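Local coordinates for predicted ATPase of the ABC class (Vibrio vulnificus, PDB 5D6A), which probably binds and hydrolyses ATP as an ABC-class P-loop ATPase, and is caught here with the ATP analogue AMP-PNP in its nucleotide pocket, at residues A[94-97]-A[98-101]; A[163-166]-A[167-171]; A[182-185]-A[186-190]. One frame throughout, in Å; residues are numbered along the deposited sequence.

Contact 1: residues A[94-97]-A[98-101]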
loop_
_atom_site.group_PDB
_atom_site.type_symbol
_atom_site.label_atom_id
_atom_site.label_comp_id
_atom_site.label_asym_id
_atom_site.label_seq_id
_atom_site.Cartn_x
_atom_site.Cartn_y
_atom_site.Cartn_z
ATOM N N PHE A 94 21.636 -26.773 3.203
ATOM C CA PHE A 94 22.214 -27.140 1.915
ATOM C C PHE A 94 21.099 -27.674 1.015
ATOM O O PHE A 94 21.068 -27.394 -0.185
ATOM C CB PHE A 94 23.305 -28.200 2.097
ATOM C CG PHE A 94 24.078 -28.509 0.843
ATOM C CD1 PHE A 94 23.585 -29.403 -0.098
ATOM C CD2 PHE A 94 25.314 -27.921 0.615
ATOM C CE1 PHE A 94 24.302 -29.691 -1.249
ATOM C CE2 PHE A 94 26.036 -28.207 -0.532
ATOM C CZ PHE A 94 25.529 -29.095 -1.465
ATOM N N GLN A 95 20.181 -28.437 1.608
ATOM C CA GLN A 95 19.055 -28.998 0.870
ATOM C C GLN A 95 18.062 -27.900 0.516
ATOM O O GLN A 95 17.362 -27.993 -0.488
ATOM C CB GLN A 95 18.357 -30.078 1.690
ATOM C CG GLN A 95 19.282 -31.194 2.143
ATOM C CD GLN A 95 18.558 -32.285 2.899
ATOM O OE1 GLN A 95 17.476 -32.717 2.503
ATOM N NE2 GLN A 95 19.165 -32.758 3.981
ATOM N N LEU A 96 18.006 -26.864 1.349
ATOM C CA LEU A 96 17.114 -25.734 1.114
ATOM C C LEU A 96 17.489 -25.059 -0.207
ATOM O O LEU A 96 16.621 -24.709 -1.007
ATOM C CB LEU A 96 17.208 -24.733 2.269
ATOM C CG LEU A 96 16.213 -23.575 2.295
ATOM C CD1 LEU A 96 14.792 -24.096 2.402
ATOM C CD2 LEU A 96 16.518 -22.643 3.459
ATOM N N GLY A 97 18.788 -24.891 -0.429
ATOM C CA GLY A 97 19.283 -24.281 -1.660
ATOM C C GLY A 97 19.076 -25.195 -2.855
ATOM O O GLY A 97 18.702 -24.743 -3.937
ATOM N N ALA A 98 19.329 -26.488 -2.656
ATOM C CA ALA A 98 19.153 -27.476 -3.713
ATOM C C ALA A 98 17.723 -27.419 -4.245
ATOM O O ALA A 98 17.503 -27.395 -5.453
ATOM C CB ALA A 98 19.472 -28.868 -3.190
ATOM N N ARG A 99 16.756 -27.385 -3.333
ATOM C CA ARG A 99 15.339 -27.303 -3.699
ATOM C C ARG A 99 15.048 -26.004 -4.454
ATOM O O ARG A 99 14.253 -25.984 -5.396
ATOM C CB ARG A 99 14.470 -27.375 -2.447
ATOM C CG ARG A 99 14.498 -28.714 -1.729
ATOM C CD ARG A 99 14.028 -28.557 -0.293
ATOM N NE ARG A 99 12.718 -27.917 -0.217
ATOM C CZ ARG A 99 12.184 -27.411 0.891
ATOM N NH1 ARG A 99 12.850 -27.444 2.042
ATOM N NH2 ARG A 99 10.983 -26.850 0.844
ATOM N N ASP A 100 15.692 -24.922 -4.020
ATOM C CA ASP A 100 15.530 -23.620 -4.655
ATOM C C ASP A 100 16.140 -23.643 -6.051
ATOM O O ASP A 100 15.529 -23.183 -7.013
ATOM C CB ASP A 100 16.218 -22.534 -3.827
ATOM C CG ASP A 100 16.066 -21.151 -4.434
ATOM O OD1 ASP A 100 14.918 -20.684 -4.581
ATOM O OD2 ASP A 100 17.099 -20.516 -4.735
ATOM N N PHE A 101 17.349 -24.186 -6.149
ATOM C CA PHE A 101 18.063 -24.263 -7.418
ATOM C C PHE A 101 17.282 -25.097 -8.436
ATOM O O PHE A 101 17.223 -24.747 -9.615
ATOM C CB PHE A 101 19.464 -24.847 -7.203
ATOM C CG PHE A 101 20.332 -24.819 -8.434
ATOM C CD1 PHE A 101 21.126 -23.715 -8.712
ATOM C CD2 PHE A 101 20.356 -25.892 -9.310
ATOM C CE1 PHE A 101 21.926 -23.684 -9.840
ATOM C CE2 PHE A 101 21.151 -25.866 -10.439
ATOM C CZ PHE A 101 21.937 -24.762 -10.705
#

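Contact 2: residues A[163-166]-A[167-171]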
loop_
_atom_site.group_PDB
_atom_site.type_symbol
_atom_site.label_atom_id
_atom_site.label_comp_id
_atom_site.label_asym_id
_atom_site.label_seq_id
_atom_site.Cartn_x
_atom_site.Cartn_y
_atom_site.Cartn_z
ATOM N N THR A 163 2.528 -34.040 -22.461
ATOM C CA THR A 163 3.186 -35.317 -22.777
ATOM C C THR A 163 4.519 -35.222 -23.515
ATOM O O THR A 163 5.226 -36.223 -23.627
ATOM C CB THR A 163 2.265 -36.215 -23.625
ATOM O OG1 THR A 163 2.135 -35.670 -24.942
ATOM C CG2 THR A 163 0.893 -36.345 -22.975
ATOM N N PHE A 164 4.857 -34.044 -24.030
ATOM C CA PHE A 164 6.113 -33.881 -24.764
ATOM C C PHE A 164 7.076 -32.916 -24.063
ATOM O O PHE A 164 8.210 -33.287 -23.760
ATOM C CB PHE A 164 5.831 -33.438 -26.206
ATOM C CG PHE A 164 7.065 -33.300 -27.050
ATOM C CD1 PHE A 164 7.654 -34.416 -27.625
ATOM C CD2 PHE A 164 7.632 -32.054 -27.279
ATOM C CE1 PHE A 164 8.791 -34.296 -28.404
ATOM C CE2 PHE A 164 8.769 -31.927 -28.058
ATOM C CZ PHE A 164 9.348 -33.049 -28.620
ATOM N N HIS A 165 6.624 -31.692 -23.795
ATOM C CA HIS A 165 7.476 -30.694 -23.140
ATOM C C HIS A 165 7.607 -30.886 -21.634
ATOM O O HIS A 165 8.719 -30.974 -21.110
ATOM C CB HIS A 165 6.967 -29.273 -23.401
ATOM C CG HIS A 165 7.154 -28.808 -24.808
ATOM N ND1 HIS A 165 8.392 -28.499 -25.328
ATOM C CD2 HIS A 165 6.258 -28.551 -25.789
ATOM C CE1 HIS A 165 8.254 -28.102 -26.580
ATOM N NE2 HIS A 165 6.968 -28.121 -26.882
ATOM N N LEU A 166 6.474 -30.939 -20.941
ATOM C CA LEU A 166 6.477 -31.058 -19.481
ATOM C C LEU A 166 7.362 -32.192 -18.956
ATOM O O LEU A 166 8.181 -31.965 -18.065
ATOM C CB LEU A 166 5.045 -31.177 -18.932
ATOM C CG LEU A 166 4.885 -31.304 -17.411
ATOM C CD1 LEU A 166 5.586 -30.177 -16.668
ATOM C CD2 LEU A 166 3.411 -31.346 -17.038
ATOM N N PRO A 167 7.219 -33.409 -19.511
ATOM C CA PRO A 167 8.056 -34.507 -19.021
ATOM C C PRO A 167 9.557 -34.218 -19.136
ATOM O O PRO A 167 10.337 -34.704 -18.324
ATOM C CB PRO A 167 7.653 -35.683 -19.919
ATOM C CG PRO A 167 6.286 -35.342 -20.402
ATOM C CD PRO A 167 6.322 -33.854 -20.590
ATOM N N LYS A 168 9.950 -33.425 -20.127
ATOM C CA LYS A 168 11.358 -33.090 -20.313
ATOM C C LYS A 168 11.863 -32.130 -19.242
ATOM O O LYS A 168 12.978 -32.290 -18.752
ATOM C CB LYS A 168 11.610 -32.524 -21.714
ATOM C CG LYS A 168 11.404 -33.552 -22.813
ATOM C CD LYS A 168 11.680 -32.992 -24.196
ATOM C CE LYS A 168 11.551 -34.084 -25.246
ATOM N NZ LYS A 168 11.886 -33.595 -26.609
ATOM N N PHE A 169 11.047 -31.145 -18.869
ATOM C CA PHE A 169 11.456 -30.186 -17.839
ATOM C C PHE A 169 11.523 -30.867 -16.475
ATOM O O PHE A 169 12.409 -30.571 -15.676
ATOM C CB PHE A 169 10.512 -28.983 -17.776
ATOM C CG PHE A 169 10.217 -28.374 -19.116
ATOM C CD1 PHE A 169 11.249 -28.037 -19.985
ATOM C CD2 PHE A 169 8.911 -28.092 -19.492
ATOM C CE1 PHE A 169 10.980 -27.474 -21.220
ATOM C CE2 PHE A 169 8.637 -27.516 -20.720
ATOM C CZ PHE A 169 9.672 -27.206 -21.585
ATOM N N ILE A 170 10.582 -31.776 -16.219
ATOM C CA ILE A 170 10.536 -32.525 -14.964
ATOM C C ILE A 170 11.778 -33.402 -14.820
ATOM O O ILE A 170 12.304 -33.563 -13.717
ATOM C CB ILE A 170 9.268 -33.404 -14.871
ATOM C CG1 ILE A 170 8.020 -32.520 -14.771
ATOM C CG2 ILE A 170 9.336 -34.322 -13.658
ATOM C CD1 ILE A 170 6.710 -33.274 -14.888
ATOM N N ARG A 171 12.242 -33.964 -15.934
ATOM C CA ARG A 171 13.432 -34.813 -15.919
ATOM C C ARG A 171 14.709 -33.990 -15.802
ATOM O O ARG A 171 15.471 -34.154 -14.852
ATOM C CB ARG A 171 13.493 -35.703 -17.166
ATOM C CG ARG A 171 12.411 -36.771 -17.209
ATOM C CD ARG A 171 12.574 -37.706 -18.396
ATOM N NE ARG A 171 11.524 -38.729 -18.421
ATOM C CZ ARG A 171 10.411 -38.674 -19.153
ATOM N NH1 ARG A 171 10.174 -37.657 -19.974
ATOM N NH2 ARG A 171 9.530 -39.667 -19.079
#

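Contact 3: residues A[182-185]-A[186-190]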
loop_
_atom_site.group_PDB
_atom_site.type_symbol
_atom_site.label_atom_id
_atom_site.label_comp_id
_atom_site.label_asym_id
_atom_site.label_seq_id
_atom_site.Cartn_x
_atom_site.Cartn_y
_atom_site.Cartn_z
ATOM N N GLU A 182 28.424 -27.211 -11.085
ATOM C CA GLU A 182 29.305 -26.168 -10.573
ATOM C C GLU A 182 28.468 -25.001 -10.044
ATOM O O GLU A 182 28.864 -24.328 -9.090
ATOM C CB GLU A 182 30.293 -25.712 -11.652
ATOM C CG GLU A 182 31.357 -24.744 -11.151
ATOM C CD GLU A 182 32.411 -24.422 -12.198
ATOM O OE1 GLU A 182 32.362 -24.999 -13.306
ATOM O OE2 GLU A 182 33.297 -23.592 -11.908
ATOM N N ALA A 183 27.307 -24.782 -10.660
ATOM C CA ALA A 183 26.388 -23.726 -10.230
ATOM C C ALA A 183 25.501 -24.222 -9.083
ATOM O O ALA A 183 25.112 -23.442 -8.215
ATOM C CB ALA A 183 25.533 -23.252 -11.396
ATOM N N LEU A 184 25.180 -25.515 -9.095
ATOM C CA LEU A 184 24.356 -26.119 -8.043
ATOM C C LEU A 184 25.070 -26.089 -6.695
ATOM O O LEU A 184 24.523 -25.600 -5.703
ATOM C CB LEU A 184 24.001 -27.565 -8.404
ATOM C CG LEU A 184 23.274 -28.407 -7.346
ATOM C CD1 LEU A 184 22.011 -27.727 -6.840
ATOM C CD2 LEU A 184 22.948 -29.782 -7.909
ATOM N N LEU A 185 26.291 -26.617 -6.667
ATOM C CA LEU A 185 27.082 -26.651 -5.443
ATOM C C LEU A 185 27.237 -25.241 -4.884
ATOM O O LEU A 185 26.952 -24.998 -3.715
ATOM C CB LEU A 185 28.455 -27.277 -5.707
ATOM C CG LEU A 185 28.448 -28.729 -6.202
ATOM C CD1 LEU A 185 29.851 -29.176 -6.581
ATOM C CD2 LEU A 185 27.851 -29.662 -5.161
ATOM N N THR A 186 27.663 -24.312 -5.731
ATOM C CA THR A 186 27.840 -22.921 -5.322
ATOM C C THR A 186 26.564 -22.354 -4.700
ATOM O O THR A 186 26.613 -21.652 -3.689
ATOM C CB THR A 186 28.232 -22.033 -6.520
ATOM O OG1 THR A 186 29.437 -22.530 -7.115
ATOM C CG2 THR A 186 28.441 -20.582 -6.080
ATOM N N HIS A 187 25.425 -22.665 -5.308
ATOM C CA HIS A 187 24.140 -22.175 -4.828
ATOM C C HIS A 187 23.845 -22.736 -3.433
ATOM O O HIS A 187 23.517 -21.990 -2.510
ATOM C CB HIS A 187 23.037 -22.568 -5.811
ATOM C CG HIS A 187 21.738 -21.866 -5.579
ATOM N ND1 HIS A 187 21.412 -20.685 -6.209
ATOM C CD2 HIS A 187 20.682 -22.179 -4.793
ATOM C CE1 HIS A 187 20.210 -20.298 -5.819
ATOM N NE2 HIS A 187 19.746 -21.187 -4.960
ATOM N N CYS A 188 23.984 -24.051 -3.288
ATOM C CA CYS A 188 23.740 -24.725 -2.011
ATOM C C CYS A 188 24.742 -24.321 -0.932
ATOM O O CYS A 188 24.404 -24.285 0.251
ATOM C CB CYS A 188 23.797 -26.242 -2.194
ATOM S SG CYS A 188 22.592 -26.892 -3.370
ATOM N N GLN A 189 25.972 -24.031 -1.343
ATOM C CA GLN A 189 27.026 -23.648 -0.402
ATOM C C GLN A 189 26.808 -22.268 0.200
ATOM O O GLN A 189 27.051 -22.067 1.386
ATOM C CB GLN A 189 28.391 -23.713 -1.078
ATOM C CG GLN A 189 28.838 -25.126 -1.398
ATOM C CD GLN A 189 30.024 -25.165 -2.334
ATOM O OE1 GLN A 189 30.627 -24.133 -2.639
ATOM N NE2 GLN A 189 30.362 -26.357 -2.803
ATOM N N VAL A 190 26.354 -21.321 -0.612
ATOM C CA VAL A 190 26.099 -19.970 -0.120
ATOM C C VAL A 190 24.956 -19.990 0.888
ATOM O O VAL A 190 25.000 -19.283 1.892
ATOM C CB VAL A 190 25.793 -18.985 -1.267
ATOM C CG1 VAL A 190 25.363 -17.632 -0.720
ATOM C CG2 VAL A 190 27.012 -18.825 -2.163
#

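Contact 1: residues A[94-97]-A[98-101]
F101 N hands its hydrogen to G97 O over 2.7 Å, the shortest of four successive i to i+4 backbone bonds in this part of helix 92-109. Two methylenes also meet that carbonyl oxygen: D100 CB lies 3.3 Å from G97 O, and F101 CB comes almost as near. Two residues earlier the equivalent bond joins R99 N to Q95 O, and here the arginine side chain adds its own length. With CG anti to the carbonyl carbon (chi1 -67°), the aliphatic part of R99 folds back along the helix, so that CG rests 3.2 Å from Q95 O and CD 3.4 Å from the same oxygen. A bend at chi3 (54°) then swings the guanidinium across toward L96, where NH1 passes 3.9 Å from L96 CD1 at an oblique slant to the guanidinium plane. The polar end of R99 finds its partners beyond the helix: NH2 in a salt bridge with D127 and a hydrogen bond with S128 O, NE on V131 O. D100 turns its carboxylate off from the preceding residues, and OD2 is hydrogen-bonded to H187 NE2, probably as acceptor, while forming a salt bridge with R104. F94 and A98 both rest on C188 of helix 181-199. The helix thus commits opposite charges to separate partners, R99 to the 127-131 region and D100 to R104 and helix 181-199. Beside the R104 guanidinium and the H187 imidazole, the D100 carboxylate is probably held ionised.

Contact 2: residues A[163-166]-A[167-171]
L166 and P167 carry most of this contact, with H165 completing it. L166 CB lies against the proline ring, 3.4 Å from P167 CD, while the rest of the leucine reaches forward: with CG anti to the backbone N (chi1 -180°), its CG comes within 3.7 Å of I170 CD1 and the two side chains slant across one another. The backbone joins the same pair, since I170 N donates to L166 O. P167 has no N-H to give to the turn before it. Its CG instead sits 3.5 Å from T163 O, in a helix that widens to a pi-type turn at 163-165 and kinks at the proline. H165 O, just before the kink, takes bonds from beyond it: F169 N at 3.2 Å, and K168 N in a weaker second bond with a bent N-H...O angle of 129°. That oxygen also sits over one face of the F169 ring, 3.3 Å above its plane and displaced toward the rim. H165 and F169 run side by side in the same direction, the histidine CB touching F169 CE2 at 3.6 Å. K168 CE lies above one face of the F164 ring, offset toward the rim, and NZ comes to F164 CZ at 3.3 Å. The inner surface of helix 155-172 is apolar: L166, F169 and I170 meet F106 of helix 92-109, L166 and I170 also rest on F142 of strand 137-144, and L166 and F169 on I116 of strand 116-117, so the kinked helix packs against both helix and sheet.

Contact 3: residues A[182-185]-A[186-190]
Q189 lies back over L185, one turn earlier in helix 181-199, and nearly every atom of its side chain meets that residue. CB is 3.3 Å from L185 O. With CG anti to the carbonyl carbon (chi1 -69°), the next step also stays by this oxygen, at 3.0 Å from CG to L185 O, and CD follows a little farther off. Beyond CG the chain is extended, and at its tip the amide NE2 reaches L185 CB at 3.6 Å, while OE1 stays 3.9 Å from L185 O. The backbone runs in step: Q189 N donates to L185 O in the regular i to i+4 pattern of an alpha-helix, as H187 N does to A183 O and C188 N to L184 O. T186 adds a side-chain version of the same bond, its OG1 giving a hydrogen to E182 O at 2.7 Å. A chi1 of -58° sets OG1 beside the backbone N, turned back to the preceding turn, and the bond arrives nearly along the C=O axis. On the buried side L184 CD1 touches C188 SG at 3.6 Å, the two packing next to F101 and F94 of helix 92-109.

In chain order come contact 1 on helix 92-109, contact 2 on helix 155-172 and contact 3 on helix 181-199, the last two helices being consecutive. Contacts 1 and 3 are close neighbours, their centres 9 Å apart, and they touch directly. Contact 2 stands off, about 21 Å from contact 1 and 24 Å from contact 3 between centres, although its helix packs on helix 92-109 farther along. Contacts 1 and 2 belong to the N-terminal region of this ABC-class ATPase, contact 3 to the start of the P-loop region. Helix 92-109 therefore joins the two regions, packing on a neighbouring helix from each.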